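Fructose-bisphosphate aldolase (Slackia heliotrinireducens, PDB 4MOZ) is an aldolase of the DeoC/LacD family, built as a closed eight-stranded beta/alpha (TIM) barrel and assembled here with further copies of itself. Local coordinates at residues Val110-Asp115 with Tyr178-Ala183; Tyr143-Gly148 with Thr154-Ala159; Gln161-Ala166 with Leu171-Trp176; Gly196-Ala201 with Asp207-Asn212. One frame throughout, in Å; residues are numbered along the deposited sequence.

Contact 1: residues Val110-Asp115 with Tyr178-Ala183; sequences VKTAQD and YPRGKA
Thr112 reaches Arg180, Gly181 and Lys182 with the two branches of its side chain. CB points toward segment 178-183 and splits there. The methyl Thr112 CG2, anti to the backbone N (the OG1 torsion chi1 is -60°), is carried over the backbone, where Thr112 CG2 lies 3.7 Å from Gly181 C and 3.6 Å from Lys182 N. Thr112 OG1 turns to the aliphatic part of Arg180, 3.9 Å from Arg180 CG and 4.1 Å from Arg180 CD, and ends in van der Waals contact. No hydrogen bond crosses between the segments, and only 106 Å² is buried, so the evidence is for a small van der Waals touch. Arg180 bends at chi3 (-61°), and its NE makes a salt bridge with Glu188. The amide of Lys182 is bonded to Asp116 OD1, which probably helps to hold the backbone beside the methyl. Thr112 itself sits in a short turn in which Lys111 O accepts from Gln114 N at 2.9 Å and Asp115 N at 3.1 Å. One segment follows strand 99-102 and the other strand 172-177, so two loops at the C-terminal ends of barrel strands meet here, as is common in TIM barrels.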
loop_
_atom_site.group_PDB
_atom_site.type_symbol
_atom_site.label_atom_id
_atom_site.label_comp_id
_atom_site.label_asym_id
_atom_site.label_seq_id
_atom_site.Cartn_x
_atom_site.Cartn_y
_atom_site.Cartn_z
ATOM N N VAL C 110 -18.608 -13.266 5.525
ATOM C CA VAL C 110 -19.106 -11.913 5.346
ATOM C C VAL C 110 -20.026 -11.930 4.135
ATOM O O VAL C 110 -19.577 -12.171 3.015
ATOM C CB VAL C 110 -17.956 -10.888 5.148
ATOM C CG1 VAL C 110 -18.509 -9.489 4.888
ATOM C CG2 VAL C 110 -17.029 -10.872 6.354
ATOM N N LYS C 111 -21.313 -11.692 4.362
ATOM C CA LYS C 111 -22.288 -11.657 3.272
ATOM C C LYS C 111 -22.272 -10.299 2.581
ATOM O O LYS C 111 -21.890 -9.299 3.183
ATOM C CB LYS C 111 -23.701 -11.978 3.778
ATOM C CG LYS C 111 -23.812 -13.242 4.627
ATOM C CD LYS C 111 -23.380 -14.492 3.873
ATOM C CE LYS C 111 -23.486 -15.724 4.762
ATOM N NZ LYS C 111 -23.010 -16.950 4.066
ATOM N N THR C 112 -22.689 -10.281 1.318
ATOM C CA THR C 112 -22.775 -9.066 0.504
ATOM C C THR C 112 -23.510 -7.924 1.206
ATOM O O THR C 112 -23.057 -6.776 1.171
ATOM C CB THR C 112 -23.448 -9.372 -0.850
ATOM O OG1 THR C 112 -22.661 -10.347 -1.545
ATOM C CG2 THR C 112 -23.582 -8.107 -1.721
ATOM N N ALA C 113 -24.634 -8.250 1.845
ATOM C CA ALA C 113 -25.436 -7.273 2.594
ATOM C C ALA C 113 -24.630 -6.529 3.666
ATOM O O ALA C 113 -24.918 -5.369 3.969
ATOM C CB ALA C 113 -26.658 -7.949 3.209
ATOM N N GLN C 114 -23.626 -7.202 4.230
ATOM C CA GLN C 114 -22.725 -6.590 5.204
ATOM C C GLN C 114 -21.646 -5.761 4.507
ATOM O O GLN C 114 -21.419 -4.604 4.867
ATOM C CB GLN C 114 -22.073 -7.651 6.106
ATOM C CG GLN C 114 -21.088 -7.071 7.119
ATOM C CD GLN C 114 -20.263 -8.118 7.851
ATOM O OE1 GLN C 114 -20.648 -9.284 7.946
ATOM N NE2 GLN C 114 -19.120 -7.697 8.388
ATOM N N ASP C 115 -20.982 -6.366 3.522
ATOM C CA ASP C 115 -19.903 -5.713 2.776
ATOM C C ASP C 115 -19.698 -6.425 1.441
ATOM O O ASP C 115 -19.788 -7.652 1.368
ATOM C CB ASP C 115 -18.600 -5.730 3.593
ATOM C CG ASP C 115 -17.587 -4.664 3.145
ATOM O OD1 ASP C 115 -17.967 -3.661 2.494
ATOM O OD2 ASP C 115 -16.388 -4.828 3.466
ATOM N N TYR C 178 -17.413 -13.496 -11.449
ATOM C CA TYR C 178 -18.752 -13.488 -10.886
ATOM C C TYR C 178 -19.118 -12.082 -10.444
ATOM O O TYR C 178 -18.786 -11.682 -9.329
ATOM C CB TYR C 178 -18.829 -14.413 -9.674
ATOM C CG TYR C 178 -18.506 -15.864 -9.936
ATOM C CD1 TYR C 178 -19.115 -16.564 -10.980
ATOM C CD2 TYR C 178 -17.622 -16.550 -9.110
ATOM C CE1 TYR C 178 -18.831 -17.899 -11.204
ATOM C CE2 TYR C 178 -17.335 -17.884 -9.325
ATOM C CZ TYR C 178 -17.942 -18.551 -10.368
ATOM O OH TYR C 178 -17.654 -19.878 -10.572
ATOM N N PRO C 179 -19.790 -11.312 -11.317
ATOM C CA PRO C 179 -20.239 -9.997 -10.874
ATOM C C PRO C 179 -21.092 -10.120 -9.615
ATOM O O PRO C 179 -22.137 -10.772 -9.617
ATOM C CB PRO C 179 -21.047 -9.488 -12.066
ATOM C CG PRO C 179 -20.389 -10.135 -13.241
ATOM C CD PRO C 179 -20.017 -11.514 -12.760
ATOM N N ARG C 180 -20.610 -9.524 -8.534
ATOM C CA ARG C 180 -21.251 -9.655 -7.238
ATOM C C ARG C 180 -21.071 -8.385 -6.429
ATOM O O ARG C 180 -19.990 -7.792 -6.401
ATOM C CB ARG C 180 -20.685 -10.851 -6.468
ATOM C CG ARG C 180 -21.474 -11.205 -5.212
ATOM C CD ARG C 180 -21.012 -12.527 -4.612
ATOM N NE ARG C 180 -21.192 -13.635 -5.549
ATOM C CZ ARG C 180 -20.532 -14.789 -5.498
ATOM N NH1 ARG C 180 -19.631 -15.013 -4.546
ATOM N NH2 ARG C 180 -20.775 -15.725 -6.409
ATOM N N GLY C 181 -22.142 -7.982 -5.762
ATOM C CA GLY C 181 -22.118 -6.795 -4.937
ATOM C C GLY C 181 -23.468 -6.119 -4.876
ATOM O O GLY C 181 -24.374 -6.433 -5.648
ATOM N N LYS C 182 -23.580 -5.216 -3.909
ATOM C CA LYS C 182 -24.639 -4.225 -3.770
ATOM C C LYS C 182 -25.162 -3.725 -5.128
ATOM O O LYS C 182 -26.371 -3.700 -5.365
ATOM C CB LYS C 182 -23.991 -3.062 -3.026
ATOM C CG LYS C 182 -24.836 -2.163 -2.166
ATOM C CD LYS C 182 -23.912 -1.020 -1.790
ATOM C CE LYS C 182 -24.283 -0.371 -0.482
ATOM N NZ LYS C 182 -23.102 0.350 0.061
ATOM N N ALA C 183 -24.237 -3.346 -6.011
ATOM C CA ALA C 183 -24.563 -2.792 -7.330
ATOM C C ALA C 183 -25.143 -3.822 -8.292
ATOM O O ALA C 183 -25.820 -3.462 -9.254
ATOM C CB ALA C 183 -23.332 -2.148 -7.954
#

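Contact 2: residues Tyr143-Gly148 with Thr154-Ala159; sequences YTLYLG and TMLAEA
Tyr143 lays its ring against Ala159 and Met155, with Ala159 N over one face and Ala159 CB 3.7 Å from Tyr143 CD1. The contact is the strand-to-helix half of a beta-alpha-beta unit of the TIM barrel: the short axes of residues 143-145 and 154-159 approach to 8.5 Å and run nearly antiparallel, at 150°. With CG anti to the backbone N, the Tyr143 ring extends toward the helix, and Tyr143 OH donates to Glu158 OE1 at 2.5 Å. That bond meets the carboxylate on its anti side, 28° out of plane, and ring and carboxylate planes stand 75° apart. OE1 also accepts from Gln121 N, so two donors grip one oxygen and hold the carboxylate in place. Further along the strand, Leu145 CD2 touches both Ala159 CB and Leu156 CD2, each 3.8 Å away. Leu147 and Leu156 cross at about a right angle, Leu147 CD2 to Leu156 CD2 at 4.2 Å, and Leu109 of a neighbouring subunit also packs on Leu147. Met155, modelled as selenomethionine, bends at chi3, which puts CE at the edge of the Tyr146 ring, in its plane. This is a Met-aromatic contact of oblique geometry: Met155 SE lies 4.6 Å from the centroid of the Tyr146 ring, and the nearest pair is Met155 SE with Tyr146 CD2 at 3.4 Å.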
loop_
_atom_site.group_PDB
_atom_site.type_symbol
_atom_site.label_atom_id
_atom_site.label_comp_id
_atom_site.label_asym_id
_atom_site.label_seq_id
_atom_site.Cartn_x
_atom_site.Cartn_y
_atom_site.Cartn_z
ATOM N N TYR C 143 -7.836 -17.148 -10.896
ATOM C CA TYR C 143 -8.121 -15.952 -10.109
ATOM C C TYR C 143 -9.592 -15.583 -10.249
ATOM O O TYR C 143 -10.145 -15.653 -11.350
ATOM C CB TYR C 143 -7.230 -14.785 -10.562
ATOM C CG TYR C 143 -7.291 -13.575 -9.659
ATOM C CD1 TYR C 143 -8.230 -12.564 -9.886
ATOM C CD2 TYR C 143 -6.417 -13.436 -8.576
ATOM C CE1 TYR C 143 -8.300 -11.453 -9.064
ATOM C CE2 TYR C 143 -6.480 -12.320 -7.750
ATOM C CZ TYR C 143 -7.429 -11.336 -8.001
ATOM O OH TYR C 143 -7.523 -10.227 -7.192
ATOM N N THR C 144 -10.217 -15.197 -9.137
ATOM C CA THR C 144 -11.618 -14.760 -9.127
ATOM C C THR C 144 -11.755 -13.237 -9.062
ATOM O O THR C 144 -11.084 -12.585 -8.263
ATOM C CB THR C 144 -12.378 -15.361 -7.928
ATOM O OG1 THR C 144 -12.343 -16.785 -8.018
ATOM C CG2 THR C 144 -13.837 -14.900 -7.912
ATOM N N LEU C 145 -12.634 -12.680 -9.893
ATOM C CA LEU C 145 -12.965 -11.252 -9.835
ATOM C C LEU C 145 -14.456 -11.070 -9.618
ATOM O O LEU C 145 -15.260 -11.679 -10.325
ATOM C CB LEU C 145 -12.580 -10.526 -11.126
ATOM C CG LEU C 145 -11.123 -10.437 -11.561
ATOM C CD1 LEU C 145 -10.780 -11.574 -12.516
ATOM C CD2 LEU C 145 -10.885 -9.087 -12.223
ATOM N N TYR C 146 -14.818 -10.236 -8.643
ATOM C CA TYR C 146 -16.208 -9.830 -8.459
ATOM C C TYR C 146 -16.393 -8.440 -9.048
ATOM O O TYR C 146 -16.167 -7.435 -8.379
ATOM C CB TYR C 146 -16.627 -9.869 -6.978
ATOM C CG TYR C 146 -16.245 -11.160 -6.286
ATOM C CD1 TYR C 146 -16.985 -12.331 -6.477
ATOM C CD2 TYR C 146 -15.128 -11.218 -5.459
ATOM C CE1 TYR C 146 -16.620 -13.519 -5.853
ATOM C CE2 TYR C 146 -14.756 -12.396 -4.834
ATOM C CZ TYR C 146 -15.500 -13.541 -5.032
ATOM O OH TYR C 146 -15.115 -14.706 -4.406
ATOM N N LEU C 147 -16.774 -8.388 -10.319
ATOM C CA LEU C 147 -17.079 -7.114 -10.964
ATOM C C LEU C 147 -18.282 -6.494 -10.280
ATOM O O LEU C 147 -19.170 -7.210 -9.817
ATOM C CB LEU C 147 -17.357 -7.303 -12.458
ATOM C CG LEU C 147 -16.262 -7.982 -13.296
ATOM C CD1 LEU C 147 -16.704 -8.094 -14.752
ATOM C CD2 LEU C 147 -14.919 -7.267 -13.195
ATOM N N GLY C 148 -18.292 -5.169 -10.189
ATOM C CA GLY C 148 -19.399 -4.455 -9.563
ATOM C C GLY C 148 -19.353 -4.418 -8.047
ATOM O O GLY C 148 -20.199 -3.782 -7.420
ATOM N N THR C 154 -9.284 -3.335 -6.885
ATOM C CA THR C 154 -8.177 -4.110 -6.330
ATOM C C THR C 154 -8.000 -5.420 -7.094
ATOM O O THR C 154 -6.876 -5.803 -7.431
ATOM C CB THR C 154 -8.398 -4.398 -4.833
ATOM O OG1 THR C 154 -8.719 -3.175 -4.159
ATOM C CG2 THR C 154 -7.147 -5.003 -4.205
HETATM N N MSE C 155 -9.118 -6.084 -7.386
HETATM C CA MSE C 155 -9.095 -7.356 -8.086
HETATM C C MSE C 155 -8.747 -7.203 -9.563
HETATM O O MSE C 155 -8.006 -8.026 -10.105
HETATM C CB MSE C 155 -10.411 -8.102 -7.886
HETATM C CG MSE C 155 -10.526 -8.701 -6.497
HETATM SE SE MSE C 155 -12.255 -9.501 -6.128
HETATM C CE MSE C 155 -13.331 -7.874 -5.986
ATOM N N LEU C 156 -9.258 -6.153 -10.205
ATOM C CA LEU C 156 -8.848 -5.835 -11.577
ATOM C C LEU C 156 -7.327 -5.688 -11.695
ATOM O O LEU C 156 -6.718 -6.235 -12.618
ATOM C CB LEU C 156 -9.547 -4.569 -12.096
ATOM C CG LEU C 156 -10.999 -4.672 -12.570
ATOM C CD1 LEU C 156 -11.560 -3.293 -12.898
ATOM C CD2 LEU C 156 -11.133 -5.601 -13.773
ATOM N N ALA C 157 -6.732 -4.959 -10.750
ATOM C CA ALA C 157 -5.291 -4.693 -10.730
ATOM C C ALA C 157 -4.478 -5.954 -10.474
ATOM O O ALA C 157 -3.456 -6.175 -11.121
ATOM C CB ALA C 157 -4.962 -3.633 -9.688
ATOM N N GLU C 158 -4.920 -6.777 -9.525
ATOM C CA GLU C 158 -4.242 -8.045 -9.258
ATOM C C GLU C 158 -4.347 -8.976 -10.466
ATOM O O GLU C 158 -3.347 -9.548 -10.896
ATOM C CB GLU C 158 -4.784 -8.723 -7.993
ATOM C CG GLU C 158 -4.413 -8.024 -6.693
ATOM C CD GLU C 158 -4.905 -8.743 -5.441
ATOM O OE1 GLU C 158 -5.646 -9.746 -5.539
ATOM O OE2 GLU C 158 -4.541 -8.295 -4.333
ATOM N N ALA C 159 -5.549 -9.097 -11.033
ATOM C CA ALA C 159 -5.779 -10.001 -12.167
ATOM C C ALA C 159 -4.968 -9.617 -13.401
ATOM O O ALA C 159 -4.316 -10.468 -13.998
ATOM C CB ALA C 159 -7.259 -10.095 -12.507
#

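Contact 3: residues Gln161-Ala166 with Leu171-Trp176; sequences QLVAQA and LIVVLW
Ala166 makes the closest apolar contact, its CB resting 3.4 Å from Val173 CG2, tighter than carbon atoms usually approach. One helical turn earlier, Val163 CG2 meets the other methyl, Val173 CG1, at 3.9 Å. Val173 thus spans the two helix residues, CG1 anti to its backbone N (chi1 -177°) and reaching Val163, while CG2 lies beside that N and reaches Ala166. Next to this pair the backbone closes the turn: Leu171 N donates to Ala166 O at 2.9 Å with an N-H...O angle of 163°, approaching from 41° above the carbonyl plane. Leu171 CB also packs 4.1 Å from Ala166 CB. The segments belong to the helix-to-strand return of a beta-alpha-beta unit, in which helix 152-168 leads back into strand 172-177 of the barrel. In the next shell, Ala166 also rests on Leu141 of the preceding strand, which places the helix across two strands. Val173 N is bonded to the side chain of Asp207 (OD2), while the backbone of Val173 pairs with Phe208 of the next strand. A neighbouring subunit packs its Arg84 on Val163, and its Asp124 N bonds Gln161 OE1.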
loop_
_atom_site.group_PDB
_atom_site.type_symbol
_atom_site.label_atom_id
_atom_site.label_comp_id
_atom_site.label_asym_id
_atom_site.label_seq_id
_atom_site.Cartn_x
_atom_site.Cartn_y
_atom_site.Cartn_z
ATOM N N GLN C 161 -2.208 -7.867 -13.706
ATOM C CA GLN C 161 -0.786 -8.111 -13.469
ATOM C C GLN C 161 -0.471 -9.603 -13.505
ATOM O O GLN C 161 0.576 -10.018 -14.024
ATOM C CB GLN C 161 -0.359 -7.504 -12.124
ATOM C CG GLN C 161 1.115 -7.682 -11.768
ATOM C CD GLN C 161 2.054 -6.867 -12.650
ATOM O OE1 GLN C 161 1.642 -5.920 -13.311
ATOM N NE2 GLN C 161 3.327 -7.233 -12.651
ATOM N N LEU C 162 -1.382 -10.396 -12.950
ATOM C CA LEU C 162 -1.226 -11.840 -12.883
ATOM C C LEU C 162 -1.201 -12.472 -14.273
ATOM O O LEU C 162 -0.371 -13.343 -14.550
ATOM C CB LEU C 162 -2.354 -12.451 -12.054
ATOM C CG LEU C 162 -2.120 -13.872 -11.552
ATOM C CD1 LEU C 162 -1.143 -13.879 -10.381
ATOM C CD2 LEU C 162 -3.447 -14.496 -11.153
ATOM N N VAL C 163 -2.110 -12.030 -15.141
ATOM C CA VAL C 163 -2.190 -12.561 -16.500
ATOM C C VAL C 163 -0.887 -12.293 -17.247
ATOM O O VAL C 163 -0.318 -13.201 -17.855
ATOM C CB VAL C 163 -3.395 -11.996 -17.286
ATOM C CG1 VAL C 163 -3.351 -12.467 -18.735
ATOM C CG2 VAL C 163 -4.704 -12.432 -16.643
ATOM N N ALA C 164 -0.411 -11.052 -17.173
ATOM C CA ALA C 164 0.858 -10.672 -17.784
ATOM C C ALA C 164 2.016 -11.542 -17.285
ATOM O O ALA C 164 2.828 -12.008 -18.074
ATOM C CB ALA C 164 1.143 -9.204 -17.528
ATOM N N GLN C 165 2.066 -11.777 -15.978
ATOM C CA GLN C 165 3.165 -12.520 -15.368
ATOM C C GLN C 165 3.102 -14.010 -15.670
ATOM O O GLN C 165 4.140 -14.644 -15.895
ATOM C CB GLN C 165 3.198 -12.300 -13.858
ATOM C CG GLN C 165 3.757 -10.951 -13.439
ATOM C CD GLN C 165 3.751 -10.758 -11.934
ATOM O OE1 GLN C 165 4.774 -10.429 -11.345
ATOM N NE2 GLN C 165 2.598 -10.969 -11.304
ATOM N N ALA C 166 1.890 -14.565 -15.673
ATOM C CA ALA C 166 1.694 -15.974 -15.991
ATOM C C ALA C 166 2.124 -16.285 -17.421
ATOM O O ALA C 166 2.815 -17.276 -17.669
ATOM C CB ALA C 166 0.248 -16.380 -15.769
ATOM N N LEU C 171 2.461 -20.038 -18.516
ATOM C CA LEU C 171 1.351 -20.653 -17.794
ATOM C C LEU C 171 0.036 -20.173 -18.378
ATOM O O LEU C 171 -0.075 -19.020 -18.799
ATOM C CB LEU C 171 1.409 -20.287 -16.309
ATOM C CG LEU C 171 2.592 -20.807 -15.492
ATOM C CD1 LEU C 171 2.691 -20.048 -14.177
ATOM C CD2 LEU C 171 2.484 -22.308 -15.246
ATOM N N ILE C 172 -0.962 -21.050 -18.411
ATOM C CA ILE C 172 -2.292 -20.635 -18.841
ATOM C C ILE C 172 -3.005 -19.919 -17.690
ATOM O O ILE C 172 -2.601 -20.041 -16.531
ATOM C CB ILE C 172 -3.142 -21.800 -19.407
ATOM C CG1 ILE C 172 -3.583 -22.757 -18.298
ATOM C CG2 ILE C 172 -2.391 -22.537 -20.519
ATOM C CD1 ILE C 172 -4.872 -23.488 -18.606
ATOM N N VAL C 173 -4.045 -19.153 -18.014
ATOM C CA VAL C 173 -4.789 -18.422 -16.995
ATOM C C VAL C 173 -6.294 -18.598 -17.149
ATOM O O VAL C 173 -6.857 -18.324 -18.211
ATOM C CB VAL C 173 -4.459 -16.915 -17.004
ATOM C CG1 VAL C 173 -5.202 -16.199 -15.881
ATOM C CG2 VAL C 173 -2.959 -16.691 -16.867
ATOM N N VAL C 174 -6.929 -19.052 -16.075
ATOM C CA VAL C 174 -8.381 -19.145 -15.997
ATOM C C VAL C 174 -8.874 -18.092 -15.001
ATOM O O VAL C 174 -8.441 -18.068 -13.848
ATOM C CB VAL C 174 -8.854 -20.544 -15.533
ATOM C CG1 VAL C 174 -10.377 -20.626 -15.521
ATOM C CG2 VAL C 174 -8.262 -21.645 -16.412
ATOM N N LEU C 175 -9.772 -17.222 -15.452
ATOM C CA LEU C 175 -10.395 -16.259 -14.561
ATOM C C LEU C 175 -11.829 -16.663 -14.253
ATOM O O LEU C 175 -12.613 -16.922 -15.164
ATOM C CB LEU C 175 -10.359 -14.854 -15.165
ATOM C CG LEU C 175 -8.988 -14.211 -15.409
ATOM C CD1 LEU C 175 -9.161 -12.847 -16.062
ATOM C CD2 LEU C 175 -8.183 -14.091 -14.120
ATOM N N TRP C 176 -12.156 -16.747 -12.969
ATOM C CA TRP C 176 -13.541 -16.849 -12.538
ATOM C C TRP C 176 -14.056 -15.452 -12.465
ATOM O O TRP C 176 -13.476 -14.616 -11.783
ATOM C CB TRP C 176 -13.629 -17.452 -11.149
ATOM C CG TRP C 176 -13.465 -18.945 -11.070
ATOM C CD1 TRP C 176 -14.432 -19.879 -10.716
ATOM C CD2 TRP C 176 -12.240 -19.726 -11.303
ATOM N NE1 TRP C 176 -13.913 -21.148 -10.732
ATOM C CE2 TRP C 176 -12.602 -21.128 -11.072
ATOM C CE3 TRP C 176 -10.935 -19.418 -11.671
ATOM C CZ2 TRP C 176 -11.679 -22.162 -11.207
ATOM C CZ3 TRP C 176 -10.015 -20.464 -11.814
ATOM C CH2 TRP C 176 -10.378 -21.805 -11.582
#

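Contact 4: residues Gly196-Ala201 with Asp207-Asn212; sequences GAAGVA and DFVKVN
Helix 191-204 and the strand that follows it, 208-210, form the returning half of a beta-alpha-beta unit, and the contact is the helix lying on its own barrel strand. The short axes are 8.3 Å apart and nearly antiparallel, at 151°. Ala197, Ala198 and Ala201 provide the small side chains of the helix in this contact, and two valines meet them. Ala201 CB is the closest, 3.4 Å from Val209 CB and 3.5 Å from Val209 CG2, both shorter than ordinary carbon contacts, so packing is tight here. With chi1 at 53°, Val209 has CG2 anti to its backbone N and CG1 between N and the carbonyl carbon. Both methyls then meet the alanines, Val209 CG1 reaching Ala198 CB at 4.5 Å and Val209 CG2 reaching Ala198 CA at 4.2 Å. Val211 adds a looser touch two residues on, its CG1 4.2 Å from Ala197 CB. No hydrogen bond joins the segments, and all five touching residues are buried. Around them, Ala197 and Ala201 also rest on Ile177 of one adjacent strand, while Ala198 and Val211 reach Leu238 of the other. One helix covering three neighbouring strands through small residues shows the close layering of helices on the sheet in a TIM barrel.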
loop_
_atom_site.group_PDB
_atom_site.type_symbol
_atom_site.label_atom_id
_atom_site.label_comp_id
_atom_site.label_asym_id
_atom_site.label_seq_id
_atom_site.Cartn_x
_atom_site.Cartn_y
_atom_site.Cartn_z
ATOM N N GLY C 196 -21.013 -9.493 -20.264
ATOM C CA GLY C 196 -20.077 -8.465 -19.804
ATOM C C GLY C 196 -18.857 -9.062 -19.127
ATOM O O GLY C 196 -17.716 -8.705 -19.443
ATOM N N ALA C 197 -19.112 -9.987 -18.202
ATOM C CA ALA C 197 -18.065 -10.690 -17.467
ATOM C C ALA C 197 -17.126 -11.428 -18.417
ATOM O O ALA C 197 -15.906 -11.364 -18.270
ATOM C CB ALA C 197 -18.688 -11.658 -16.468
ATOM N N ALA C 198 -17.707 -12.116 -19.397
ATOM C CA ALA C 198 -16.936 -12.854 -20.390
ATOM C C ALA C 198 -16.019 -11.944 -21.207
ATOM O O ALA C 198 -14.868 -12.295 -21.467
ATOM C CB ALA C 198 -17.863 -13.638 -21.305
ATOM N N GLY C 199 -16.527 -10.774 -21.594
ATOM C CA GLY C 199 -15.742 -9.798 -22.355
ATOM C C GLY C 199 -14.576 -9.199 -21.581
ATOM O O GLY C 199 -13.514 -8.928 -22.152
ATOM N N VAL C 200 -14.768 -8.997 -20.279
ATOM C CA VAL C 200 -13.707 -8.456 -19.424
ATOM C C VAL C 200 -12.504 -9.399 -19.380
ATOM O O VAL C 200 -11.351 -8.953 -19.481
ATOM C CB VAL C 200 -14.219 -8.150 -17.996
ATOM C CG1 VAL C 200 -13.064 -7.879 -17.039
ATOM C CG2 VAL C 200 -15.178 -6.969 -18.023
ATOM N N ALA C 201 -12.781 -10.698 -19.253
ATOM C CA ALA C 201 -11.728 -11.713 -19.190
ATOM C C ALA C 201 -10.801 -11.653 -20.402
ATOM O O ALA C 201 -9.582 -11.808 -20.266
ATOM C CB ALA C 201 -12.331 -13.097 -19.050
ATOM N N ASP C 207 -6.833 -16.922 -20.859
ATOM C CA ASP C 207 -6.992 -18.022 -21.799
ATOM C C ASP C 207 -8.397 -18.609 -21.730
ATOM O O ASP C 207 -8.969 -18.997 -22.756
ATOM C CB ASP C 207 -5.951 -19.094 -21.512
ATOM C CG ASP C 207 -4.549 -18.579 -21.680
ATOM O OD1 ASP C 207 -4.211 -18.134 -22.799
ATOM O OD2 ASP C 207 -3.796 -18.583 -20.688
ATOM N N PHE C 208 -8.940 -18.673 -20.515
ATOM C CA PHE C 208 -10.290 -19.161 -20.274
ATOM C C PHE C 208 -10.998 -18.288 -19.251
ATOM O O PHE C 208 -10.356 -17.691 -18.384
ATOM C CB PHE C 208 -10.271 -20.617 -19.785
ATOM C CG PHE C 208 -9.761 -21.592 -20.807
ATOM C CD1 PHE C 208 -10.609 -22.108 -21.781
ATOM C CD2 PHE C 208 -8.427 -21.994 -20.798
ATOM C CE1 PHE C 208 -10.137 -23.001 -22.731
ATOM C CE2 PHE C 208 -7.951 -22.891 -21.742
ATOM C CZ PHE C 208 -8.806 -23.396 -22.708
ATOM N N VAL C 209 -12.321 -18.214 -19.364
ATOM C CA VAL C 209 -13.147 -17.491 -18.406
ATOM C C VAL C 209 -14.264 -18.400 -17.898
ATOM O O VAL C 209 -14.981 -19.021 -18.689
ATOM C CB VAL C 209 -13.719 -16.171 -18.988
ATOM C CG1 VAL C 209 -14.458 -16.400 -20.302
ATOM C CG2 VAL C 209 -14.619 -15.470 -17.976
ATOM N N LYS C 210 -14.386 -18.490 -16.577
ATOM C CA LYS C 210 -15.456 -19.251 -15.950
ATOM C C LYS C 210 -16.549 -18.300 -15.477
ATOM O O LYS C 210 -16.290 -17.398 -14.692
ATOM C CB LYS C 210 -14.896 -20.122 -14.807
ATOM C CG LYS C 210 -15.867 -20.530 -13.705
ATOM C CD LYS C 210 -17.089 -21.305 -14.169
ATOM C CE LYS C 210 -17.905 -21.760 -12.965
ATOM N NZ LYS C 210 -19.362 -21.497 -13.099
ATOM N N VAL C 211 -17.760 -18.505 -15.983
ATOM C CA VAL C 211 -18.919 -17.685 -15.619
ATOM C C VAL C 211 -20.062 -18.573 -15.140
ATOM O O VAL C 211 -20.038 -19.783 -15.343
ATOM C CB VAL C 211 -19.425 -16.822 -16.807
ATOM C CG1 VAL C 211 -18.399 -15.766 -17.202
ATOM C CG2 VAL C 211 -19.798 -17.694 -18.001
ATOM N N ASN C 212 -21.055 -17.972 -14.497
ATOM C CA ASN C 212 -22.305 -18.656 -14.206
ATOM C C ASN C 212 -23.123 -18.815 -15.479
ATOM O O ASN C 212 -23.001 -17.993 -16.397
ATOM C CB ASN C 212 -23.126 -17.860 -13.197
ATOM C CG ASN C 212 -22.602 -17.991 -11.788
ATOM O OD1 ASN C 212 -22.256 -19.087 -11.345
ATOM N ND2 ASN C 212 -22.543 -16.870 -11.073
#

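How the contacts relate
Contacts 2, 3 and 4 follow one another along successive units of the barrel, their centres 12 to 13 Å apart. Contacts 2 and 3 share helix 152-168, and their strands pair directly: Leu145 N lies 2.8 Å from Trp176 O. Contact 3 joins contact 4 in the same way, through Leu175 O and Lys210 N at 2.8 Å, while Leu147 CD1 bridges contacts 2 and 4 by packing on Val200 CG2. Contact 1, centred 14 Å from contact 2, closes a chain loop that encloses contacts 2 and 3. Beyond the strand ends it continues the pairing, with Arg180 N 3.0 Å from Leu147 O, and places Tyr178 beside Lys210 and Asn212 of contact 4.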